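Local atomic coordinates of disease resistance protein RRS1 (Arabidopsis thaliana, PDB entry 4C6S), a protein that acts as a plant immune receptor and W-box-binding transcription factor, pairing with RPS4 to recognise bacterial effectors, its TIR domain taking part in homo- and heterodimerization. Residues E26-R30 against K31-N35; E133-V136 against R137-E141; I10-V13 against E14-Y18; K124-S127 against D128-V132. All coordinates share one frame; numbering follows the deposited sequence.

Contact 1 of 4, residues E26-R30 against K31-N35; sequences EALRR and KGINN. With NA (sodium ion), chain H.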
# COMPACT_ATOMS: atom_id res chain seq x y z
N GLU A 26 -8.11 1.90 -5.68
CA GLU A 26 -7.73 2.95 -6.62
C GLU A 26 -7.26 2.32 -7.93
O GLU A 26 -7.48 2.88 -9.01
CB GLU A 26 -6.65 3.86 -6.02
CG GLU A 26 -5.99 4.82 -7.00
CD GLU A 26 -6.93 5.89 -7.54
OE1 GLU A 26 -8.07 6.03 -7.02
OE2 GLU A 26 -6.52 6.60 -8.48
N ALA A 27 -6.62 1.16 -7.85
CA ALA A 27 -6.15 0.50 -9.08
C ALA A 27 -7.32 -0.01 -9.91
O ALA A 27 -7.32 0.08 -11.14
CB ALA A 27 -5.17 -0.63 -8.74
N LEU A 28 -8.34 -0.56 -9.25
CA LEU A 28 -9.55 -0.95 -9.97
C LEU A 28 -10.21 0.25 -10.65
O LEU A 28 -10.62 0.18 -11.81
CB LEU A 28 -10.55 -1.64 -9.04
CG LEU A 28 -10.17 -3.03 -8.56
CD1 LEU A 28 -11.07 -3.44 -7.41
CD2 LEU A 28 -10.28 -4.03 -9.72
N ARG A 29 -10.29 1.37 -9.93
CA ARG A 29 -10.90 2.57 -10.50
C ARG A 29 -10.13 3.08 -11.72
O ARG A 29 -10.72 3.53 -12.70
CB ARG A 29 -10.99 3.66 -9.43
CG ARG A 29 -11.95 4.77 -9.77
CD ARG A 29 -11.73 5.96 -8.88
NE ARG A 29 -10.36 6.46 -8.98
CZ ARG A 29 -9.88 7.16 -10.00
NH1 ARG A 29 -10.66 7.45 -11.04
NH2 ARG A 29 -8.62 7.57 -10.00
N ARG A 30 -8.80 3.03 -11.65
CA ARG A 30 -7.97 3.47 -12.76
C ARG A 30 -8.21 2.62 -13.99
O ARG A 30 -8.01 3.08 -15.12
CB ARG A 30 -6.48 3.40 -12.40
CG ARG A 30 -5.98 4.51 -11.50
CD ARG A 30 -4.45 4.59 -11.57
NE ARG A 30 -3.83 3.28 -11.37
CZ ARG A 30 -3.43 2.82 -10.19
NH1 ARG A 30 -3.58 3.56 -9.10
NH2 ARG A 30 -2.87 1.61 -10.10
N LYS A 31 -8.65 1.39 -13.77
CA LYS A 31 -8.86 0.44 -14.85
C LYS A 31 -10.26 0.61 -15.39
O LYS A 31 -10.64 -0.04 -16.37
CB LYS A 31 -8.68 -0.98 -14.30
CG LYS A 31 -8.51 -2.05 -15.37
CD LYS A 31 -7.17 -1.89 -16.07
CE LYS A 31 -6.93 -3.02 -17.06
NZ LYS A 31 -5.53 -3.02 -17.58
N GLY A 32 -11.04 1.48 -14.76
CA GLY A 32 -12.39 1.75 -15.22
C GLY A 32 -13.39 0.82 -14.56
O GLY A 32 -14.52 0.66 -15.05
N ILE A 33 -13.00 0.24 -13.44
CA ILE A 33 -13.85 -0.72 -12.75
C ILE A 33 -14.39 -0.12 -11.47
O ILE A 33 -13.66 0.07 -10.49
CB ILE A 33 -13.08 -2.02 -12.46
CG1 ILE A 33 -12.65 -2.70 -13.76
CG2 ILE A 33 -13.92 -2.97 -11.64
CD1 ILE A 33 -11.68 -3.85 -13.54
N ASN A 34 -15.69 0.19 -11.47
CA ASN A 34 -16.33 0.76 -10.29
C ASN A 34 -16.23 -0.21 -9.13
O ASN A 34 -16.32 -1.43 -9.32
CB ASN A 34 -17.79 1.04 -10.58
CG ASN A 34 -17.97 2.00 -11.73
OD1 ASN A 34 -17.18 2.92 -11.91
ND2 ASN A 34 -19.02 1.78 -12.52
N ASN A 35 -16.02 0.32 -7.92
CA ASN A 35 -15.87 -0.57 -6.77
C ASN A 35 -16.23 0.12 -5.47
O ASN A 35 -16.23 1.35 -5.38
CB ASN A 35 -14.46 -1.19 -6.72
CG ASN A 35 -13.38 -0.17 -6.38
OD1 ASN A 35 -13.00 -0.02 -5.21
ND2 ASN A 35 -12.88 0.53 -7.39
NA NA H . -9.73 5.40 -5.41
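Leu-28 touches both Ile-33 and Asn-35 where helix 20-30 ends. Its CD2 methyl meets CD1 of Ile-33 at 4.1 Å, while CB lies 3.6 Å from ND2 of Asn-35, whose amide carbon also reaches the other methyl, CD1. The backbone beneath does the turning: Leu-28 O receives Ile-33 N at 2.9 Å and a weak bond from Lys-31 N, and Arg-29 O takes Gly-32 N at 2.9 Å. Asn-35 is fixed by an almost straight bond from ND2 to Ile-33 O (3.2 Å), lying in the plane of both the amide and the carbonyl, and by Ser-25, which binds OD1. Within the helix, Arg-29 grips side-on the carboxylate of Glu-26, one turn earlier, NE to OE1 at 3.0 Å and NH2 to OE2 at 2.8 Å. CG of Arg-29 stands anti to the backbone N (chi1 -163°) and the chain bends at chi3, which folds the guanidinium back along the helix. OE1 of Glu-26 also binds a sodium ion at 2.4 Å. Leu-28 and Asn-35 both pack on Ile-10 of strand 8-12. Gly-32 has positive phi, and its bond to Arg-29 O and that of Ile-33 N to Leu-28 O make a Schellman motif at the helix C-terminus.

Contact 2 of 4, residues E133-V136 against R137-E141; sequences EEIV and RDVYE. With NA (sodium ion), chain G.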
# COMPACT_ATOMS: atom_id res chain seq x y z
N GLU A 133 -1.70 -5.31 -8.91
CA GLU A 133 -1.82 -5.43 -10.37
C GLU A 133 -2.30 -6.82 -10.76
O GLU A 133 -3.06 -6.96 -11.71
CB GLU A 133 -0.50 -5.13 -11.07
CG GLU A 133 -0.08 -3.67 -11.02
CD GLU A 133 1.19 -3.39 -11.82
OE1 GLU A 133 2.06 -4.28 -11.89
OE2 GLU A 133 1.30 -2.27 -12.37
N GLU A 134 -1.85 -7.84 -10.03
CA GLU A 134 -2.26 -9.21 -10.33
C GLU A 134 -3.75 -9.39 -10.08
O GLU A 134 -4.44 -10.04 -10.86
CB GLU A 134 -1.44 -10.21 -9.50
CG GLU A 134 -0.02 -10.27 -9.99
CD GLU A 134 0.88 -11.13 -9.13
OE1 GLU A 134 0.51 -11.41 -7.97
OE2 GLU A 134 1.96 -11.51 -9.63
N ILE A 135 -4.23 -8.83 -8.98
CA ILE A 135 -5.65 -8.96 -8.66
C ILE A 135 -6.47 -8.21 -9.71
O ILE A 135 -7.48 -8.74 -10.21
CB ILE A 135 -5.95 -8.38 -7.27
CG1 ILE A 135 -5.22 -9.22 -6.22
CG2 ILE A 135 -7.46 -8.38 -7.01
CD1 ILE A 135 -5.02 -8.47 -4.87
N VAL A 136 -6.05 -7.00 -10.04
CA VAL A 136 -6.73 -6.20 -11.07
C VAL A 136 -6.77 -6.92 -12.43
O VAL A 136 -7.80 -6.94 -13.09
CB VAL A 136 -6.11 -4.80 -11.21
CG1 VAL A 136 -6.68 -4.06 -12.44
CG2 VAL A 136 -6.37 -3.99 -9.94
N ARG A 137 -5.66 -7.52 -12.84
CA ARG A 137 -5.62 -8.17 -14.15
C ARG A 137 -6.61 -9.33 -14.19
O ARG A 137 -7.31 -9.54 -15.17
CB ARG A 137 -4.21 -8.66 -14.47
CG ARG A 137 -4.12 -9.54 -15.70
CD ARG A 137 -2.66 -9.83 -16.03
NE ARG A 137 -2.02 -10.46 -14.88
CZ ARG A 137 -0.78 -10.21 -14.48
NH1 ARG A 137 -0.00 -9.36 -15.14
NH2 ARG A 137 -0.31 -10.84 -13.41
N ASP A 138 -6.66 -10.08 -13.09
CA ASP A 138 -7.57 -11.22 -12.97
C ASP A 138 -9.02 -10.75 -13.05
O ASP A 138 -9.80 -11.28 -13.85
CB ASP A 138 -7.29 -11.93 -11.64
CG ASP A 138 -8.18 -13.15 -11.40
OD1 ASP A 138 -8.90 -13.59 -12.32
OD2 ASP A 138 -8.14 -13.68 -10.27
N VAL A 139 -9.38 -9.76 -12.23
CA VAL A 139 -10.77 -9.27 -12.23
C VAL A 139 -11.13 -8.67 -13.58
O VAL A 139 -12.20 -8.95 -14.13
CB VAL A 139 -10.99 -8.24 -11.09
CG1 VAL A 139 -12.36 -7.56 -11.23
CG2 VAL A 139 -10.85 -8.94 -9.74
N TYR A 140 -10.22 -7.88 -14.13
CA TYR A 140 -10.46 -7.22 -15.41
C TYR A 140 -10.69 -8.19 -16.55
O TYR A 140 -11.69 -8.10 -17.26
CB TYR A 140 -9.27 -6.32 -15.75
CG TYR A 140 -9.36 -5.67 -17.12
CD1 TYR A 140 -10.33 -4.72 -17.39
CD2 TYR A 140 -8.45 -5.99 -18.12
CE1 TYR A 140 -10.41 -4.12 -18.64
CE2 TYR A 140 -8.52 -5.39 -19.37
CZ TYR A 140 -9.50 -4.46 -19.62
OH TYR A 140 -9.58 -3.85 -20.85
N GLU A 141 -9.75 -9.11 -16.74
CA GLU A 141 -9.81 -9.99 -17.90
C GLU A 141 -10.91 -11.02 -17.76
O GLU A 141 -11.46 -11.49 -18.74
CB GLU A 141 -8.44 -10.64 -18.14
CG GLU A 141 -7.40 -9.62 -18.57
CD GLU A 141 -6.15 -10.25 -19.15
OE1 GLU A 141 -6.21 -11.41 -19.61
OE2 GLU A 141 -5.11 -9.56 -19.16
NA NA G . -1.50 -12.99 -7.69
O HOH W 1 -3.14 -11.81 -12.59
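Arg-137 lies alongside Glu-134, one turn on in helix 128-143, the two side chains pointing the same way. NH2 of Arg-137 comes 3.5 Å from CG of Glu-134 and so meets its aliphatic part; OE2 stays 4.5 Å from that nitrogen, beyond a salt bridge, and the two flat groups are turned 48° apart. The carboxylate is engaged by a sodium ion instead, bound by OE1 at 2.6 Å. A water in the guanidinium plane links the pair in another way: it accepts from NE of Arg-137 (2.9 Å) and donates to O of Glu-134 (2.8 Å). The arginine begins with CG anti to its own N (chi1 171°) and bends at chi3, which brings NE back toward the preceding turn. Val-136 is also heavily covered, largely through backbone neighbours: Tyr-140 N bonds to its O at 2.8 Å, and CB of Tyr-140 comes within 3.1 Å of the same Val-136 O. Asp-138 makes a salt bridge from OD1 to Arg-118 and a hydrogen bond from OD2 to NE2 of His-120, which binds the sodium ion through ND1. Ile-135 and Val-136 turn to helix 20-30, packing on Leu-24 and Ala-27 respectively, while Ile-135 and Asp-138 also reach Val-96 and Val-94 of the inner strand 92-98.

Contact 3 of 4, residues I10-V13 against E14-Y18; sequences ISCV and EEVRY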
# COMPACT_ATOMS: atom_id res chain seq x y z
N ILE A 10 -15.06 -4.98 -2.52
CA ILE A 10 -13.91 -5.49 -1.78
C ILE A 10 -14.26 -5.52 -0.30
O ILE A 10 -14.61 -4.49 0.26
CB ILE A 10 -12.70 -4.56 -1.92
CG1 ILE A 10 -12.33 -4.36 -3.38
CG2 ILE A 10 -11.51 -5.12 -1.10
CD1 ILE A 10 -11.44 -3.14 -3.62
N SER A 11 -14.16 -6.70 0.32
CA SER A 11 -14.39 -6.79 1.77
C SER A 11 -13.04 -7.01 2.46
O SER A 11 -12.17 -7.68 1.91
CB SER A 11 -15.34 -7.94 2.10
OG SER A 11 -14.96 -9.11 1.41
N CYS A 12 -12.88 -6.42 3.64
CA CYS A 12 -11.60 -6.50 4.37
C CYS A 12 -11.78 -6.20 5.83
O CYS A 12 -12.85 -5.77 6.26
CB CYS A 12 -10.57 -5.52 3.77
SG CYS A 12 -11.01 -3.76 3.98
N VAL A 13 -10.72 -6.43 6.61
CA VAL A 13 -10.73 -6.03 8.02
C VAL A 13 -10.21 -4.59 8.12
O VAL A 13 -9.60 -4.08 7.19
CB VAL A 13 -9.90 -6.98 8.89
CG1 VAL A 13 -10.46 -8.39 8.81
CG2 VAL A 13 -8.45 -6.96 8.45
N GLU A 14 -10.46 -3.94 9.25
CA GLU A 14 -10.17 -2.51 9.35
C GLU A 14 -8.68 -2.20 9.24
O GLU A 14 -8.30 -1.16 8.71
CB GLU A 14 -10.76 -1.91 10.64
CG GLU A 14 -10.13 -2.43 11.91
CD GLU A 14 -10.96 -2.10 13.14
OE1 GLU A 14 -11.85 -1.23 13.04
OE2 GLU A 14 -10.72 -2.72 14.20
N GLU A 15 -7.85 -3.14 9.69
CA GLU A 15 -6.39 -2.96 9.68
C GLU A 15 -5.78 -2.67 8.31
O GLU A 15 -4.74 -2.02 8.21
CB GLU A 15 -5.68 -4.17 10.31
CG GLU A 15 -6.16 -4.56 11.71
CD GLU A 15 -7.37 -5.50 11.71
OE1 GLU A 15 -8.50 -5.02 11.49
OE2 GLU A 15 -7.18 -6.72 11.95
N VAL A 16 -6.41 -3.15 7.23
CA VAL A 16 -5.87 -2.89 5.90
C VAL A 16 -6.76 -2.01 5.05
O VAL A 16 -6.44 -1.74 3.89
CB VAL A 16 -5.59 -4.21 5.16
CG1 VAL A 16 -4.54 -5.02 5.92
CG2 VAL A 16 -6.89 -5.01 5.01
N ARG A 17 -7.87 -1.53 5.61
CA ARG A 17 -8.80 -0.67 4.89
C ARG A 17 -8.12 0.57 4.27
O ARG A 17 -8.40 0.93 3.12
CB ARG A 17 -9.92 -0.24 5.84
CG ARG A 17 -10.83 0.83 5.28
CD ARG A 17 -11.62 0.32 4.11
NE ARG A 17 -12.39 1.38 3.45
CZ ARG A 17 -11.97 2.07 2.40
NH1 ARG A 17 -10.77 1.82 1.86
NH2 ARG A 17 -12.74 3.02 1.87
N TYR A 18 -7.23 1.21 5.01
CA TYR A 18 -6.68 2.49 4.55
C TYR A 18 -5.26 2.34 4.00
O TYR A 18 -4.63 3.33 3.62
CB TYR A 18 -6.70 3.51 5.69
CG TYR A 18 -8.10 3.90 6.09
CD1 TYR A 18 -8.88 4.67 5.26
CD2 TYR A 18 -8.65 3.45 7.29
CE1 TYR A 18 -10.17 5.03 5.61
CE2 TYR A 18 -9.94 3.80 7.66
CZ TYR A 18 -10.69 4.59 6.81
OH TYR A 18 -11.98 4.95 7.16
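Cys-12 and Val-13 pack against Val-16 and Arg-17 in a local turn where strand 8-12 gives way to the short, weakly bonded helix 14-17. CB of Cys-12 meets CG2 of Val-16 at 3.9 Å, and its sulfur SG lies equally far from CA of Arg-17, with CD of that arginine just beyond. The sulfur reaches them because it stands between the backbone N and the carbonyl carbon (chi1 66°), swung toward Arg-17 at the end of the short helix. Val-13 carries the polar side of the turn: its O receives weak bonds from Val-16 N at 3.3 Å and from Arg-17 N at 3.5 Å, and CG2 of Val-16 lies 3.6 Å from the same Val-13 O. The carboxylate of Glu-15 folds back across Val-13, bringing OE1 within 3.5 Å of Val-13 CB and OE2 within 3.7 Å of Val-13 CG2; a bend at chi2 (87°) produces this return. The acidic group thus rests on aliphatic carbon, with Asp-41, a like charge, close to OE1. Asp-41 also accepts from Glu-14 N. Cys-12 continues inward to Val-37, Val-63 and Val-21, on both flanking strands and helix 20-30. This is the outlet from the C-terminal end of an inner strand in the parallel sheet of the flavodoxin-like TIR fold.

Contact 4 of 4, residues K124-S127 against D128-V132; sequences KECS and DSILV. With SO4 (sulfate ion), chain E.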
# COMPACT_ATOMS: atom_id res chain seq x y z
N LYS A 124 6.84 -13.65 -0.33
CA LYS A 124 8.10 -13.15 0.20
C LYS A 124 8.81 -12.22 -0.78
O LYS A 124 9.07 -12.59 -1.92
CB LYS A 124 9.01 -14.34 0.54
CG LYS A 124 10.27 -14.00 1.32
CD LYS A 124 11.31 -15.11 1.17
CE LYS A 124 10.67 -16.50 1.11
NZ LYS A 124 11.57 -17.49 0.45
N GLU A 125 9.11 -11.01 -0.31
CA GLU A 125 9.79 -9.99 -1.11
C GLU A 125 9.20 -9.83 -2.52
O GLU A 125 9.94 -9.58 -3.47
CB GLU A 125 11.30 -10.26 -1.15
CG GLU A 125 11.93 -10.20 0.24
CD GLU A 125 13.32 -10.79 0.27
OE1 GLU A 125 14.17 -10.35 -0.53
OE2 GLU A 125 13.56 -11.69 1.10
N CYS A 126 7.88 -10.00 -2.62
CA CYS A 126 7.12 -9.60 -3.80
C CYS A 126 6.31 -8.39 -3.41
O CYS A 126 5.60 -8.41 -2.39
CB CYS A 126 6.17 -10.71 -4.25
SG CYS A 126 4.99 -10.22 -5.56
N SER A 127 6.40 -7.33 -4.21
CA SER A 127 5.80 -6.05 -3.84
C SER A 127 4.27 -6.10 -3.84
O SER A 127 3.63 -6.81 -4.65
CB SER A 127 6.32 -4.94 -4.73
OG SER A 127 5.54 -4.81 -5.89
N ASP A 128 3.68 -5.37 -2.90
CA ASP A 128 2.22 -5.27 -2.86
C ASP A 128 1.67 -4.60 -4.11
O ASP A 128 0.53 -4.83 -4.49
CB ASP A 128 1.75 -4.50 -1.61
CG ASP A 128 1.89 -5.29 -0.33
OD1 ASP A 128 2.19 -6.49 -0.42
OD2 ASP A 128 1.70 -4.71 0.76
N SER A 129 2.47 -3.75 -4.75
CA SER A 129 2.00 -3.08 -5.95
C SER A 129 1.81 -4.12 -7.04
O SER A 129 0.87 -4.04 -7.83
CB SER A 129 2.94 -1.96 -6.40
OG SER A 129 4.24 -2.46 -6.67
N ILE A 130 2.70 -5.11 -7.08
CA ILE A 130 2.56 -6.20 -8.04
C ILE A 130 1.32 -7.03 -7.71
O ILE A 130 0.54 -7.37 -8.60
CB ILE A 130 3.82 -7.09 -8.08
CG1 ILE A 130 5.02 -6.29 -8.59
CG2 ILE A 130 3.59 -8.28 -9.02
CD1 ILE A 130 4.91 -5.92 -10.06
N LEU A 131 1.13 -7.34 -6.43
CA LEU A 131 -0.04 -8.11 -5.99
C LEU A 131 -1.33 -7.41 -6.40
O LEU A 131 -2.24 -8.04 -6.94
CB LEU A 131 -0.02 -8.32 -4.47
CG LEU A 131 -1.24 -9.03 -3.88
CD1 LEU A 131 -1.44 -10.43 -4.53
CD2 LEU A 131 -1.06 -9.16 -2.35
N VAL A 132 -1.39 -6.10 -6.17
CA VAL A 132 -2.56 -5.34 -6.63
C VAL A 132 -2.76 -5.49 -8.14
O VAL A 132 -3.88 -5.75 -8.59
CB VAL A 132 -2.45 -3.84 -6.27
CG1 VAL A 132 -3.50 -3.01 -7.04
CG2 VAL A 132 -2.64 -3.67 -4.77
S SO4 E . 6.72 -17.40 -0.58
O1 SO4 E . 7.26 -16.91 -1.84
O2 SO4 E . 5.72 -18.42 -0.86
O3 SO4 E . 6.13 -16.30 0.19
O4 SO4 E . 7.81 -17.96 0.22
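Ser-127 turns its hydroxyl toward the side chains of Ser-129 and Ile-130, occupying the N-cap position of helix 128-143 in the TIR domain. OG lies between the backbone N and the carbonyl carbon (chi1 88°), directed over the first turn, where it forms a 2.8 Å hydrogen bond with OG of Ser-129. The Ser-129 hydroxyl takes the corresponding first torsion (59°), bringing the two oxygens together. CG1 of Ile-130 comes 3.1 Å from OG of Ser-127, while SG of Cys-126 lies 4.2 Å from CB of the same isoleucine, a looser apolar touch. The backbone starts the helix: Leu-131 N bonds to Ser-127 O at 3.1 Å with an N-H...O angle of 162°, and Ile-130 N adds a weak bond to that oxygen. Asp-128 directs its CB away from the preceding loop, and its carboxylate bonds to OH of Tyr-98. This helix start also meets the other chain: Ser-129 N bonds to OG of Ser-22 of the second subunit, and Ser-127 packs on that serine. At the loop's far end, Lys-124 N donates to a sulfate, probably from the crystallisation liquor, which Arg-123 also binds; Lys-124 N and sulfate O3 are 2.8 Å apart.

Along the chain the order is contact 3, contact 1, contact 4, contact 2, all within the TIR domain. Contact 3 leaves strand 8-12, next to the edge strand 35-39 into which contact 1 leads; the two contacts are about 17 Å apart between centres and meet through Leu-28 and Ile-10. Contacts 4 and 2 share one helix, 128-143, and adjoin in sequence; their centres are about 14 Å apart. That helix packs beside helix 20-30: Ala-27 touches Val-132 of contact 4 and Val-136 of contact 2, and Lys-31 lies against Tyr-140. Contacts 1 and 4 both reach the second subunit, consistent with the domain's part in self-association.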